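Local coordinates for putative lipase (Bacteroides thetaiotaomicron VPI-5482, PDB 3BZW), which is a putative lipase of the GDSL-like SGNH hydrolase family and probably hydrolyses ester bonds, perhaps with lysophospholipase activity, at residues D34-P39 and K246-M251; D44-Y49 and Y232-G237; L169-A174 and N180-E185; A174-K179 and R240-T245; S186-N189 and E193-D196. One frame throughout, in Å; residues are numbered along the deposited sequence.

Contact 1: residues D34-P39 and K246-M251; sequences DSITDP and KGQERM. With ACT (acetate ion), chain G.
Ile36, Gln248 and Met251 carry this contact between the loop that follows strand 28-33 and helix 245-258. Gln248 donates NE2 to Ile36 O at 3.2 Å, with an N-H...O angle of 151°; the donor lies in the plane of the carbonyl, on one of its lone pairs, although that oxygen sits somewhat off the amide plane of the glutamine. The bend of the Gln248 chain at its second torsion (chi2 -74°) carries the amide away from the helix and over to the loop. Its other end is used as well, since OE1 accepts from the backbone N of Tyr49. Ile36 faces the helix with its CG2 branch, which is 3.7 Å from Gln248 NE2 and 3.8 Å from the CE methyl of Met251, modelled as selenomethionine. The Ile36 and Met251 side chains meet at about a right angle, and both also pack on Phe95 of strand 91-95. Within the loop, Asp34 OD1 accepts from Ile36 N at 3.1 Å in an Asx turn, while Ser35 N donates to acetate OXT, also at 3.1 Å. Asp34 and Ser35 belong to a GDSI form of the family's GDSL motif, whose serine is the usual nucleophile. One buried amide thus satisfies a loop carbonyl and a helix N-terminus together, and the isoleucine and selenomethionine methyls add apolar packing beside it, which ties the GDSI turn to the C-terminal helix.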
# COMPACT_ATOMS: atom_id res chain seq x y z
N ASP A 34 -29.99 10.65 -24.28
CA ASP A 34 -30.24 9.58 -25.24
C ASP A 34 -31.63 8.96 -25.12
O ASP A 34 -32.59 9.63 -24.72
CB ASP A 34 -29.17 8.49 -25.11
CG ASP A 34 -28.96 8.03 -23.67
OD1 ASP A 34 -29.96 7.89 -22.94
OD2 ASP A 34 -27.80 7.79 -23.28
N SER A 35 -31.75 7.68 -25.46
CA SER A 35 -33.04 7.00 -25.42
C SER A 35 -33.70 6.96 -24.05
O SER A 35 -34.93 6.95 -23.94
CB SER A 35 -32.90 5.57 -25.96
OG SER A 35 -34.14 4.89 -25.92
N ILE A 36 -32.90 6.95 -22.99
CA ILE A 36 -33.46 6.90 -21.64
C ILE A 36 -34.19 8.21 -21.33
O ILE A 36 -35.00 8.27 -20.40
CB ILE A 36 -32.35 6.58 -20.61
CG1 ILE A 36 -31.81 5.17 -20.88
CG2 ILE A 36 -32.90 6.67 -19.19
CD1 ILE A 36 -30.79 4.66 -19.88
N THR A 37 -33.93 9.23 -22.13
CA THR A 37 -34.57 10.53 -21.98
C THR A 37 -35.59 10.77 -23.11
O THR A 37 -36.58 11.49 -22.93
CB THR A 37 -33.50 11.66 -21.98
OG1 THR A 37 -32.76 11.61 -20.75
CG2 THR A 37 -34.15 13.03 -22.13
N ASP A 38 -35.34 10.16 -24.26
CA ASP A 38 -36.19 10.27 -25.45
C ASP A 38 -37.65 9.89 -25.16
O ASP A 38 -37.93 8.81 -24.65
CB ASP A 38 -35.64 9.34 -26.55
CG ASP A 38 -36.28 9.57 -27.91
OD1 ASP A 38 -37.41 10.11 -27.99
OD2 ASP A 38 -35.64 9.18 -28.91
N PRO A 39 -38.59 10.79 -25.47
CA PRO A 39 -40.01 10.50 -25.23
C PRO A 39 -40.48 9.28 -26.02
O PRO A 39 -41.43 8.61 -25.64
CB PRO A 39 -40.71 11.78 -25.69
CG PRO A 39 -39.67 12.84 -25.47
CD PRO A 39 -38.42 12.17 -25.96
N LYS A 246 -41.35 1.85 -13.96
CA LYS A 246 -41.00 1.71 -12.55
C LYS A 246 -39.59 2.26 -12.30
O LYS A 246 -39.34 2.92 -11.30
CB LYS A 246 -41.09 0.24 -12.12
CG LYS A 246 -40.99 0.01 -10.60
CD LYS A 246 -41.18 -1.46 -10.25
CE LYS A 246 -41.18 -1.69 -8.74
NZ LYS A 246 -42.34 -1.03 -8.07
N GLY A 247 -38.68 2.00 -13.24
CA GLY A 247 -37.31 2.48 -13.11
C GLY A 247 -37.22 3.98 -13.30
O GLY A 247 -36.46 4.67 -12.61
N GLN A 248 -38.01 4.49 -14.24
CA GLN A 248 -38.05 5.93 -14.53
C GLN A 248 -38.58 6.69 -13.32
O GLN A 248 -38.15 7.81 -13.04
CB GLN A 248 -38.95 6.20 -15.74
CG GLN A 248 -38.39 5.76 -17.08
CD GLN A 248 -37.27 6.66 -17.59
OE1 GLN A 248 -37.12 7.80 -17.14
NE2 GLN A 248 -36.50 6.17 -18.55
N GLU A 249 -39.51 6.08 -12.59
CA GLU A 249 -40.08 6.73 -11.42
C GLU A 249 -39.09 6.74 -10.26
O GLU A 249 -39.01 7.72 -9.52
CB GLU A 249 -41.40 6.04 -11.02
CG GLU A 249 -42.04 6.62 -9.76
CD GLU A 249 -43.54 6.40 -9.69
OE1 GLU A 249 -44.02 5.35 -10.17
OE2 GLU A 249 -44.25 7.27 -9.14
N ARG A 250 -38.32 5.66 -10.10
CA ARG A 250 -37.33 5.63 -9.03
C ARG A 250 -36.26 6.67 -9.37
O ARG A 250 -35.76 7.38 -8.49
CB ARG A 250 -36.71 4.23 -8.90
CG ARG A 250 -35.56 4.16 -7.90
CD ARG A 250 -35.38 2.76 -7.32
NE ARG A 250 -34.25 2.74 -6.38
CZ ARG A 250 -34.06 1.80 -5.46
NH1 ARG A 250 -34.91 0.79 -5.33
NH2 ARG A 250 -33.01 1.88 -4.65
N MSE A 251 -35.92 6.77 -10.65
CA MSE A 251 -34.94 7.75 -11.12
C MSE A 251 -35.42 9.17 -10.81
O MSE A 251 -34.67 9.99 -10.27
CB MSE A 251 -34.73 7.61 -12.63
CG MSE A 251 -33.89 6.42 -13.06
SE MSE A 251 -34.11 6.01 -14.94
CE MSE A 251 -33.66 7.74 -15.67
C ACT G . -29.82 4.53 -25.83
O ACT G . -30.25 3.50 -26.33
OXT ACT G . -29.79 5.56 -26.49
CH3 ACT G . -29.35 4.54 -24.40

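Contact 2: residues D44-Y49 and Y232-G237; sequences DNIKKY and YFYDAG
Two loops of the SGNH-hydrolase fold, one leading into helix 49-57 and one preceding helix 245-258, meet where Tyr234 leans on Asn45 and Ile46. Ile46 sends its CG1-CD1 branch to the tyrosine ring, with CD1 3.6 Å from Tyr234 CD1 and CG1 3.8 Å from Tyr234 CE1, an approach that is oblique to the ring. Further out, the phenol oxygen Tyr234 OH is 3.2 Å from Asn45 CB. With CG roughly anti to the backbone N (chi1 -155°), the Tyr234 ring reaches the opposing loop. Tyr234 lies at a corner of its chain, where its backbone is hydrogen-bonded to His242, and its ring also stacks with that of Tyr42. Replacing Tyr234 with an alanine would probably leave the Ile46 branch without its aromatic partner and open a gap beside Asn45. The facing loop is braced from within: Lys48 folds back so that NZ donates to Ile46 O at 2.8 Å, and that ammonium also reaches the carbonyls of Pro39 and Cys41.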
# COMPACT_ATOMS: atom_id res chain seq x y z
N ASP A 44 -45.44 5.08 -25.66
CA ASP A 44 -46.17 5.33 -24.42
C ASP A 44 -46.07 4.19 -23.42
O ASP A 44 -46.74 4.21 -22.39
CB ASP A 44 -47.64 5.61 -24.73
CG ASP A 44 -47.83 6.82 -25.61
OD1 ASP A 44 -47.15 7.84 -25.38
OD2 ASP A 44 -48.67 6.76 -26.53
N ASN A 45 -45.25 3.18 -23.72
CA ASN A 45 -45.09 2.06 -22.80
C ASN A 45 -44.24 2.47 -21.60
O ASN A 45 -44.24 1.78 -20.58
CB ASN A 45 -44.45 0.87 -23.51
CG ASN A 45 -45.38 0.24 -24.52
OD1 ASN A 45 -45.21 0.41 -25.73
ND2 ASN A 45 -46.37 -0.49 -24.03
N ILE A 46 -43.53 3.58 -21.74
CA ILE A 46 -42.68 4.08 -20.68
C ILE A 46 -42.94 5.55 -20.37
O ILE A 46 -42.95 6.39 -21.27
CB ILE A 46 -41.18 3.95 -21.04
CG1 ILE A 46 -40.80 2.48 -21.22
CG2 ILE A 46 -40.31 4.60 -19.96
CD1 ILE A 46 -39.37 2.26 -21.65
N LYS A 47 -43.18 5.85 -19.09
CA LYS A 47 -43.39 7.22 -18.65
C LYS A 47 -41.99 7.63 -18.18
O LYS A 47 -41.42 7.00 -17.28
CB LYS A 47 -44.39 7.27 -17.49
CG LYS A 47 -44.72 8.67 -17.00
CD LYS A 47 -45.85 8.63 -15.98
CE LYS A 47 -46.21 10.03 -15.50
NZ LYS A 47 -47.30 9.99 -14.49
N LYS A 48 -41.44 8.68 -18.79
CA LYS A 48 -40.09 9.13 -18.46
C LYS A 48 -39.94 9.98 -17.20
O LYS A 48 -40.88 10.63 -16.74
CB LYS A 48 -39.48 9.85 -19.67
CG LYS A 48 -39.13 8.92 -20.84
CD LYS A 48 -40.37 8.38 -21.56
CE LYS A 48 -39.99 7.37 -22.64
NZ LYS A 48 -41.18 6.90 -23.42
N TYR A 49 -38.72 9.98 -16.65
CA TYR A 49 -38.43 10.72 -15.43
C TYR A 49 -38.84 12.19 -15.45
O TYR A 49 -39.33 12.71 -14.45
CB TYR A 49 -36.95 10.56 -15.07
CG TYR A 49 -35.97 11.24 -16.01
CD1 TYR A 49 -35.55 12.55 -15.77
CD2 TYR A 49 -35.46 10.57 -17.11
CE1 TYR A 49 -34.64 13.18 -16.62
CE2 TYR A 49 -34.54 11.19 -17.97
CZ TYR A 49 -34.13 12.49 -17.71
OH TYR A 49 -33.22 13.10 -18.54
N TYR A 232 -36.90 -2.96 -12.68
CA TYR A 232 -36.77 -1.56 -13.08
C TYR A 232 -36.40 -1.38 -14.55
O TYR A 232 -36.24 -0.25 -15.02
CB TYR A 232 -35.72 -0.87 -12.23
CG TYR A 232 -36.12 -0.67 -10.78
CD1 TYR A 232 -37.21 0.13 -10.45
CD2 TYR A 232 -35.38 -1.25 -9.75
CE1 TYR A 232 -37.57 0.34 -9.12
CE2 TYR A 232 -35.73 -1.05 -8.42
CZ TYR A 232 -36.82 -0.25 -8.12
OH TYR A 232 -37.17 -0.05 -6.80
N PHE A 233 -36.26 -2.49 -15.27
CA PHE A 233 -35.88 -2.42 -16.68
C PHE A 233 -36.96 -3.04 -17.58
O PHE A 233 -37.70 -3.92 -17.17
CB PHE A 233 -34.50 -3.06 -16.86
CG PHE A 233 -33.41 -2.25 -16.20
CD1 PHE A 233 -32.71 -1.29 -16.92
CD2 PHE A 233 -33.17 -2.38 -14.83
CE1 PHE A 233 -31.78 -0.46 -16.29
CE2 PHE A 233 -32.24 -1.55 -14.19
CZ PHE A 233 -31.55 -0.59 -14.92
N TYR A 234 -37.02 -2.56 -18.82
CA TYR A 234 -38.06 -2.96 -19.77
C TYR A 234 -38.31 -4.42 -20.16
O TYR A 234 -39.45 -4.88 -20.12
CB TYR A 234 -37.94 -2.15 -21.06
CG TYR A 234 -39.25 -2.07 -21.81
CD1 TYR A 234 -40.28 -1.24 -21.35
CD2 TYR A 234 -39.49 -2.86 -22.93
CE1 TYR A 234 -41.51 -1.20 -21.99
CE2 TYR A 234 -40.72 -2.82 -23.59
CZ TYR A 234 -41.73 -2.00 -23.11
OH TYR A 234 -42.95 -1.96 -23.74
N ASP A 235 -37.27 -5.14 -20.55
CA ASP A 235 -37.48 -6.52 -21.00
C ASP A 235 -36.44 -7.48 -20.44
O ASP A 235 -35.29 -7.49 -20.86
CB ASP A 235 -37.45 -6.53 -22.54
CG ASP A 235 -38.00 -7.81 -23.14
OD1 ASP A 235 -37.54 -8.91 -22.74
OD2 ASP A 235 -38.88 -7.73 -24.01
N ALA A 236 -36.87 -8.30 -19.49
CA ALA A 236 -35.99 -9.27 -18.85
C ALA A 236 -35.19 -10.12 -19.85
O ALA A 236 -34.05 -10.49 -19.59
CB ALA A 236 -36.79 -10.18 -17.93
N GLY A 237 -35.79 -10.43 -20.99
CA GLY A 237 -35.08 -11.26 -21.95
C GLY A 237 -34.29 -10.57 -23.04
O GLY A 237 -33.30 -11.12 -23.52

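Contact 3: residues L169-A174 and N180-E185; sequences LHRSLA and NVQPDE
The Arg171 guanidinium is met along its edge: NH2 donates to Gln182 OE1 at 2.7 Å, the oxygen 18° out of the guanidinium plane, while two waters lie in that plane. One water accepts from NH1 and the other from NE; the latter also donates to Ser172 O and Pro183 O, closing a bridge between the segments. The rotation of the Gln182 amide is fixed in turn, since NE2 donates to Asn180 OD1 at 2.9 Å, nearly in the amide plane. Around these groups the chain forms a small antiparallel hairpin, in which Ala174 and Gln182 are a hydrogen-bonded pair (Gln182 N to Ala174 O 2.8 Å, Ala174 N to Gln182 O 3.1 Å). In the second subunit a strand pairs with Val181 and continues the sheet. Beyond the ladder, Arg171 N donates to Glu185 OE1 at 2.8 Å from above the carboxylate plane, and Glu185 N returns a bond to Arg171 O at 3.2 Å. With an alanine in place of Glu185, the backbone N of Arg171 would probably be left without the carboxylate that accepts from it.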
# COMPACT_ATOMS: atom_id res chain seq x y z
N LEU A 169 -26.36 5.15 -16.09
CA LEU A 169 -26.85 4.10 -15.20
C LEU A 169 -26.14 2.77 -15.46
O LEU A 169 -25.61 2.56 -16.54
CB LEU A 169 -28.35 3.89 -15.40
CG LEU A 169 -29.27 5.10 -15.27
CD1 LEU A 169 -30.70 4.70 -15.62
CD2 LEU A 169 -29.18 5.66 -13.86
N HIS A 170 -26.15 1.89 -14.46
CA HIS A 170 -25.56 0.57 -14.64
C HIS A 170 -26.39 -0.05 -15.76
O HIS A 170 -27.56 0.31 -15.94
CB HIS A 170 -25.67 -0.26 -13.35
CG HIS A 170 -24.55 -0.03 -12.39
ND1 HIS A 170 -24.46 1.09 -11.60
CD2 HIS A 170 -23.43 -0.75 -12.14
CE1 HIS A 170 -23.34 1.05 -10.90
NE2 HIS A 170 -22.69 -0.06 -11.21
N ARG A 171 -25.81 -0.98 -16.50
CA ARG A 171 -26.50 -1.56 -17.64
C ARG A 171 -26.18 -3.03 -17.85
O ARG A 171 -25.08 -3.48 -17.57
CB ARG A 171 -26.11 -0.79 -18.89
CG ARG A 171 -24.60 -0.62 -19.03
CD ARG A 171 -24.23 0.07 -20.33
NE ARG A 171 -24.48 -0.80 -21.47
CZ ARG A 171 -24.74 -0.37 -22.70
NH1 ARG A 171 -24.78 0.93 -22.95
NH2 ARG A 171 -24.96 -1.24 -23.67
N SER A 172 -27.16 -3.77 -18.38
CA SER A 172 -26.95 -5.18 -18.65
C SER A 172 -27.20 -5.46 -20.13
O SER A 172 -27.21 -4.54 -20.95
CB SER A 172 -27.85 -6.05 -17.77
OG SER A 172 -27.51 -7.42 -17.92
N LEU A 173 -27.40 -6.73 -20.48
CA LEU A 173 -27.59 -7.11 -21.87
C LEU A 173 -28.75 -6.46 -22.61
O LEU A 173 -29.77 -6.12 -22.02
CB LEU A 173 -27.72 -8.64 -21.97
CG LEU A 173 -29.00 -9.27 -21.42
CD1 LEU A 173 -30.06 -9.30 -22.52
CD2 LEU A 173 -28.71 -10.69 -20.95
N ALA A 174 -28.57 -6.28 -23.91
CA ALA A 174 -29.60 -5.69 -24.76
C ALA A 174 -29.46 -6.30 -26.16
O ALA A 174 -28.37 -6.33 -26.72
CB ALA A 174 -29.45 -4.17 -24.83
N ASN A 180 -27.72 -5.18 -33.78
CA ASN A 180 -27.62 -4.38 -32.57
C ASN A 180 -27.68 -5.29 -31.34
O ASN A 180 -28.75 -5.56 -30.80
CB ASN A 180 -28.78 -3.36 -32.52
CG ASN A 180 -28.59 -2.30 -31.46
OD1 ASN A 180 -27.83 -2.48 -30.51
ND2 ASN A 180 -29.30 -1.18 -31.60
N VAL A 181 -26.51 -5.77 -30.91
CA VAL A 181 -26.42 -6.65 -29.76
C VAL A 181 -25.38 -6.08 -28.81
O VAL A 181 -24.23 -5.88 -29.19
CB VAL A 181 -25.99 -8.07 -30.19
CG1 VAL A 181 -25.90 -8.99 -28.98
CG2 VAL A 181 -27.00 -8.61 -31.20
N GLN A 182 -25.80 -5.81 -27.58
CA GLN A 182 -24.92 -5.20 -26.59
C GLN A 182 -24.67 -6.07 -25.35
O GLN A 182 -25.58 -6.30 -24.56
CB GLN A 182 -25.51 -3.84 -26.18
CG GLN A 182 -25.81 -2.94 -27.38
CD GLN A 182 -26.58 -1.68 -27.02
OE1 GLN A 182 -26.31 -1.04 -26.00
NE2 GLN A 182 -27.54 -1.29 -27.86
N PRO A 183 -23.44 -6.57 -25.19
CA PRO A 183 -23.09 -7.41 -24.03
C PRO A 183 -23.33 -6.62 -22.74
O PRO A 183 -23.35 -5.38 -22.77
CB PRO A 183 -21.61 -7.71 -24.26
CG PRO A 183 -21.50 -7.71 -25.77
CD PRO A 183 -22.31 -6.50 -26.14
N ASP A 184 -23.51 -7.32 -21.62
CA ASP A 184 -23.74 -6.62 -20.35
C ASP A 184 -22.48 -5.90 -19.89
O ASP A 184 -21.41 -6.07 -20.48
CB ASP A 184 -24.26 -7.57 -19.25
CG ASP A 184 -23.26 -8.65 -18.86
OD1 ASP A 184 -22.06 -8.35 -18.70
OD2 ASP A 184 -23.69 -9.81 -18.70
N GLU A 185 -22.59 -5.11 -18.82
CA GLU A 185 -21.45 -4.34 -18.34
C GLU A 185 -20.29 -5.10 -17.69
O GLU A 185 -19.36 -4.47 -17.21
CB GLU A 185 -21.91 -3.22 -17.40
CG GLU A 185 -22.56 -3.70 -16.11
CD GLU A 185 -22.84 -2.56 -15.15
OE1 GLU A 185 -23.14 -1.44 -15.63
OE2 GLU A 185 -22.79 -2.79 -13.92
O HOH W 1 -26.01 1.66 -25.40
O HOH W 2 -24.91 -3.51 -21.60

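Contact 4: residues A174-K179 and R240-T245; sequences ANFGDK and RLHPDT. With ACT (acetate ion), chain G.
Ala174 and Phe176 of the hairpin strand and turn pack against Leu241 and His242. Following 240-245 in order, Arg240 brings the two backbones closest, its CA 5.7 Å from Ala174 CA, and its own backbone is bonded to Ser172 and Leu173. Leu241 comes next: its CB is 4.0 Å from Ala174 CB, and its CD2 approaches the edge of the Phe176 ring, 4.3 Å from CE2. The same CD2 also lies over one face of the His242 ring, displaced toward its rim. His242 then offers CE1 to Phe176 CZ at 3.4 Å; the two ring planes are 39° apart, an oblique pair with centroids 5.5 Å apart. Its NE2 donates to acetate O at 2.9 Å in a nearly straight bond (168°), and ND1 is hydrogen-bonded to Asp239 OD2, which fixes the rotation of the imidazole. Asp244, further on, caps helix 245-258 by accepting from Gly247 N. Gly68 N and Asn99 ND2 also hydrogen-bond the acetate, next to the serine loop. This gathering is consistent with the active site of SGNH hydrolases, in which an Asp-x-x-His segment places its histidine beside the GDSL serine and an oxyanion hole; here Phe176 and Leu241 border that histidine.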
# COMPACT_ATOMS: atom_id res chain seq x y z
N ALA A 174 -28.57 -6.28 -23.91
CA ALA A 174 -29.60 -5.69 -24.76
C ALA A 174 -29.46 -6.30 -26.16
O ALA A 174 -28.37 -6.33 -26.72
CB ALA A 174 -29.45 -4.17 -24.83
N ASN A 175 -30.57 -6.78 -26.70
CA ASN A 175 -30.58 -7.39 -28.02
C ASN A 175 -31.72 -6.76 -28.82
O ASN A 175 -32.89 -7.05 -28.57
CB ASN A 175 -30.76 -8.90 -27.89
CG ASN A 175 -30.98 -9.60 -29.22
OD1 ASN A 175 -30.42 -9.20 -30.24
ND2 ASN A 175 -31.79 -10.65 -29.21
N PHE A 176 -31.37 -5.91 -29.78
CA PHE A 176 -32.37 -5.22 -30.60
C PHE A 176 -32.33 -5.62 -32.07
O PHE A 176 -32.65 -4.81 -32.95
CB PHE A 176 -32.18 -3.70 -30.48
CG PHE A 176 -32.18 -3.19 -29.07
CD1 PHE A 176 -33.31 -3.32 -28.27
CD2 PHE A 176 -31.04 -2.60 -28.53
CE1 PHE A 176 -33.31 -2.85 -26.95
CE2 PHE A 176 -31.02 -2.14 -27.21
CZ PHE A 176 -32.16 -2.27 -26.42
N GLY A 177 -31.95 -6.86 -32.35
CA GLY A 177 -31.89 -7.31 -33.72
C GLY A 177 -30.52 -7.84 -34.10
O GLY A 177 -29.56 -7.69 -33.34
N ASP A 178 -30.43 -8.43 -35.29
CA ASP A 178 -29.19 -9.01 -35.78
C ASP A 178 -28.00 -8.06 -35.83
O ASP A 178 -26.85 -8.50 -35.73
CB ASP A 178 -29.39 -9.59 -37.19
CG ASP A 178 -30.42 -10.70 -37.23
OD1 ASP A 178 -30.39 -11.58 -36.34
OD2 ASP A 178 -31.26 -10.70 -38.15
N LYS A 179 -28.25 -6.77 -35.99
CA LYS A 179 -27.16 -5.81 -36.07
C LYS A 179 -26.97 -4.92 -34.85
O LYS A 179 -26.15 -4.00 -34.87
CB LYS A 179 -27.34 -4.93 -37.32
CG LYS A 179 -27.32 -5.70 -38.63
CD LYS A 179 -27.44 -4.77 -39.83
CE LYS A 179 -27.43 -5.55 -41.13
NZ LYS A 179 -28.53 -6.56 -41.15
N ARG A 240 -32.12 -5.11 -20.93
CA ARG A 240 -31.75 -4.84 -19.55
C ARG A 240 -30.93 -3.56 -19.53
O ARG A 240 -30.10 -3.35 -18.64
CB ARG A 240 -30.94 -6.01 -18.97
CG ARG A 240 -31.68 -7.34 -19.05
CD ARG A 240 -30.91 -8.45 -18.36
NE ARG A 240 -31.51 -9.75 -18.63
CZ ARG A 240 -31.06 -10.91 -18.15
NH1 ARG A 240 -29.99 -10.92 -17.36
NH2 ARG A 240 -31.67 -12.04 -18.47
N LEU A 241 -31.17 -2.71 -20.53
CA LEU A 241 -30.48 -1.43 -20.67
C LEU A 241 -31.43 -0.26 -20.37
O LEU A 241 -31.11 0.62 -19.57
CB LEU A 241 -29.93 -1.28 -22.10
CG LEU A 241 -29.48 0.12 -22.57
CD1 LEU A 241 -28.28 0.58 -21.74
CD2 LEU A 241 -29.12 0.07 -24.05
N HIS A 242 -32.59 -0.26 -21.00
CA HIS A 242 -33.55 0.81 -20.79
C HIS A 242 -34.50 0.56 -19.62
O HIS A 242 -35.15 -0.48 -19.54
CB HIS A 242 -34.38 1.05 -22.06
CG HIS A 242 -33.55 1.30 -23.28
ND1 HIS A 242 -33.49 0.40 -24.33
CD2 HIS A 242 -32.77 2.35 -23.63
CE1 HIS A 242 -32.71 0.89 -25.28
NE2 HIS A 242 -32.26 2.07 -24.88
N PRO A 243 -34.58 1.52 -18.69
CA PRO A 243 -35.47 1.38 -17.54
C PRO A 243 -36.93 1.38 -17.98
O PRO A 243 -37.28 1.98 -19.01
CB PRO A 243 -35.14 2.62 -16.71
CG PRO A 243 -33.71 2.90 -17.05
CD PRO A 243 -33.70 2.69 -18.54
N ASP A 244 -37.79 0.69 -17.24
CA ASP A 244 -39.21 0.70 -17.56
C ASP A 244 -39.78 1.85 -16.74
O ASP A 244 -39.03 2.58 -16.09
CB ASP A 244 -39.90 -0.62 -17.21
CG ASP A 244 -39.66 -1.06 -15.78
OD1 ASP A 244 -39.26 -0.24 -14.93
OD2 ASP A 244 -39.90 -2.26 -15.50
N THR A 245 -41.10 2.02 -16.77
CA THR A 245 -41.72 3.10 -16.03
C THR A 245 -41.35 3.05 -14.55
O THR A 245 -41.05 4.09 -13.94
CB THR A 245 -43.26 3.06 -16.19
OG1 THR A 245 -43.60 3.45 -17.53
CG2 THR A 245 -43.94 3.99 -15.19
C ACT G . -29.82 4.53 -25.83
O ACT G . -30.25 3.50 -26.33
OXT ACT G . -29.79 5.56 -26.49
CH3 ACT G . -29.35 4.54 -24.40

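Contact 5: residues S186-N189 and E193-D196; sequences SYQN and EYID
Asn189 and Glu193 bring the chain back on itself through two hydrogen bonds: Asn189 N donates to Glu193 O (2.8 Å, 156°), and Glu193 N donates to Asn189 OD1 at 3.0 Å from above the carbonyl plane. With CG held between its backbone N and carbonyl carbon (chi1 56°), Asn189 turns its amide back over the loop, where OD1 also accepts from Cys191 N, the hydrogen bond of an Asx turn. Its ND2 is bound by Tyr101 O and Tyr198 OH. This loop connects strand 180-182 to helix 195-210, and at the helix start a water spans the segments, donating to Tyr187 O and accepting from Ile195 N. Gln188 lays CG over the centre of the Tyr194 ring in a CH-pi contact, 3.5 Å from the centroid and 14° off the normal, while its NE2 comes within 3.4 Å of Tyr194 CE1. At the ring's edge, Ser186 O lies 3.5 Å from Tyr194 CE2. In the second subunit, Glu113 is hydrogen-bonded to Tyr194 OH and Arg134 forms a cation-pi pair with the ring.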
# COMPACT_ATOMS: atom_id res chain seq x y z
N SER A 186 -20.34 -6.42 -17.68
CA SER A 186 -19.23 -7.19 -17.11
C SER A 186 -18.15 -7.31 -18.19
O SER A 186 -17.04 -7.76 -17.92
CB SER A 186 -19.68 -8.59 -16.66
OG SER A 186 -19.99 -9.43 -17.77
N TYR A 187 -18.49 -6.88 -19.40
CA TYR A 187 -17.56 -6.94 -20.54
C TYR A 187 -17.01 -5.57 -20.93
O TYR A 187 -17.71 -4.57 -20.84
CB TYR A 187 -18.27 -7.49 -21.77
CG TYR A 187 -18.76 -8.91 -21.69
CD1 TYR A 187 -17.93 -9.97 -22.03
CD2 TYR A 187 -20.08 -9.19 -21.33
CE1 TYR A 187 -18.40 -11.28 -22.03
CE2 TYR A 187 -20.56 -10.49 -21.32
CZ TYR A 187 -19.71 -11.53 -21.67
OH TYR A 187 -20.18 -12.82 -21.67
N GLN A 188 -15.75 -5.54 -21.37
CA GLN A 188 -15.17 -4.29 -21.85
C GLN A 188 -15.78 -4.11 -23.23
O GLN A 188 -16.27 -5.07 -23.83
CB GLN A 188 -13.64 -4.40 -22.01
CG GLN A 188 -12.86 -4.67 -20.73
CD GLN A 188 -11.35 -4.55 -20.91
OE1 GLN A 188 -10.82 -4.87 -21.97
NE2 GLN A 188 -10.66 -4.10 -19.87
N ASN A 189 -15.78 -2.88 -23.73
CA ASN A 189 -16.31 -2.62 -25.06
C ASN A 189 -15.23 -2.91 -26.09
O ASN A 189 -14.22 -3.55 -25.77
CB ASN A 189 -16.78 -1.16 -25.20
CG ASN A 189 -15.68 -0.16 -24.90
OD1 ASN A 189 -14.50 -0.50 -24.88
ND2 ASN A 189 -16.08 1.08 -24.66
N GLU A 193 -12.42 -0.88 -22.73
CA GLU A 193 -12.84 -0.11 -21.57
C GLU A 193 -14.13 -0.66 -20.96
O GLU A 193 -14.99 -1.18 -21.67
CB GLU A 193 -13.07 1.35 -21.97
CG GLU A 193 -11.83 2.07 -22.51
CD GLU A 193 -10.91 2.58 -21.43
OE1 GLU A 193 -11.14 2.27 -20.24
OE2 GLU A 193 -9.95 3.30 -21.77
N TYR A 194 -14.24 -0.56 -19.64
CA TYR A 194 -15.45 -0.98 -18.96
C TYR A 194 -16.31 0.27 -18.88
O TYR A 194 -15.80 1.38 -19.04
CB TYR A 194 -15.16 -1.49 -17.54
CG TYR A 194 -14.49 -2.84 -17.47
CD1 TYR A 194 -13.15 -2.96 -17.09
CD2 TYR A 194 -15.19 -4.01 -17.77
CE1 TYR A 194 -12.53 -4.20 -17.01
CE2 TYR A 194 -14.58 -5.26 -17.69
CZ TYR A 194 -13.24 -5.35 -17.31
OH TYR A 194 -12.62 -6.58 -17.24
N ILE A 195 -17.61 0.09 -18.65
CA ILE A 195 -18.52 1.22 -18.54
C ILE A 195 -17.99 2.22 -17.51
O ILE A 195 -18.23 3.43 -17.60
CB ILE A 195 -19.95 0.73 -18.13
CG1 ILE A 195 -20.92 1.91 -18.02
CG2 ILE A 195 -19.88 -0.01 -16.81
CD1 ILE A 195 -21.20 2.62 -19.34
N ASP A 196 -17.24 1.70 -16.53
CA ASP A 196 -16.64 2.50 -15.45
C ASP A 196 -15.94 3.77 -15.94
O ASP A 196 -16.10 4.84 -15.37
CB ASP A 196 -15.60 1.67 -14.69
CG ASP A 196 -16.16 0.38 -14.15
OD1 ASP A 196 -17.15 -0.13 -14.70
OD2 ASP A 196 -15.58 -0.13 -13.16
O HOH W 3 -18.28 -2.61 -18.76

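Contacts 1 and 3 are buried, whereas contacts 2, 4 and 5 are only partly so. Contacts 1 and 4 share the acetate site, approaching it from the serine and histidine loops; contact 1 combines one amide bond with methyl packing. Contact 2 lies further from the chain centre than contact 1 and about as far as contact 4, bonded to contact 1 through Tyr49 and to contact 4 by backbone pairs, yet no hydrogen bond crosses its own segments. Contacts 3 and 4 share Ala174 and the small hairpin, but contact 3 depends on hydrogen bonds and water, contact 4 on apolar and aromatic packing. Contact 5, next along the chain, joins hydrogen bonds to a CH-pi contact; its Ile195 packs on Arg171 and Glu185.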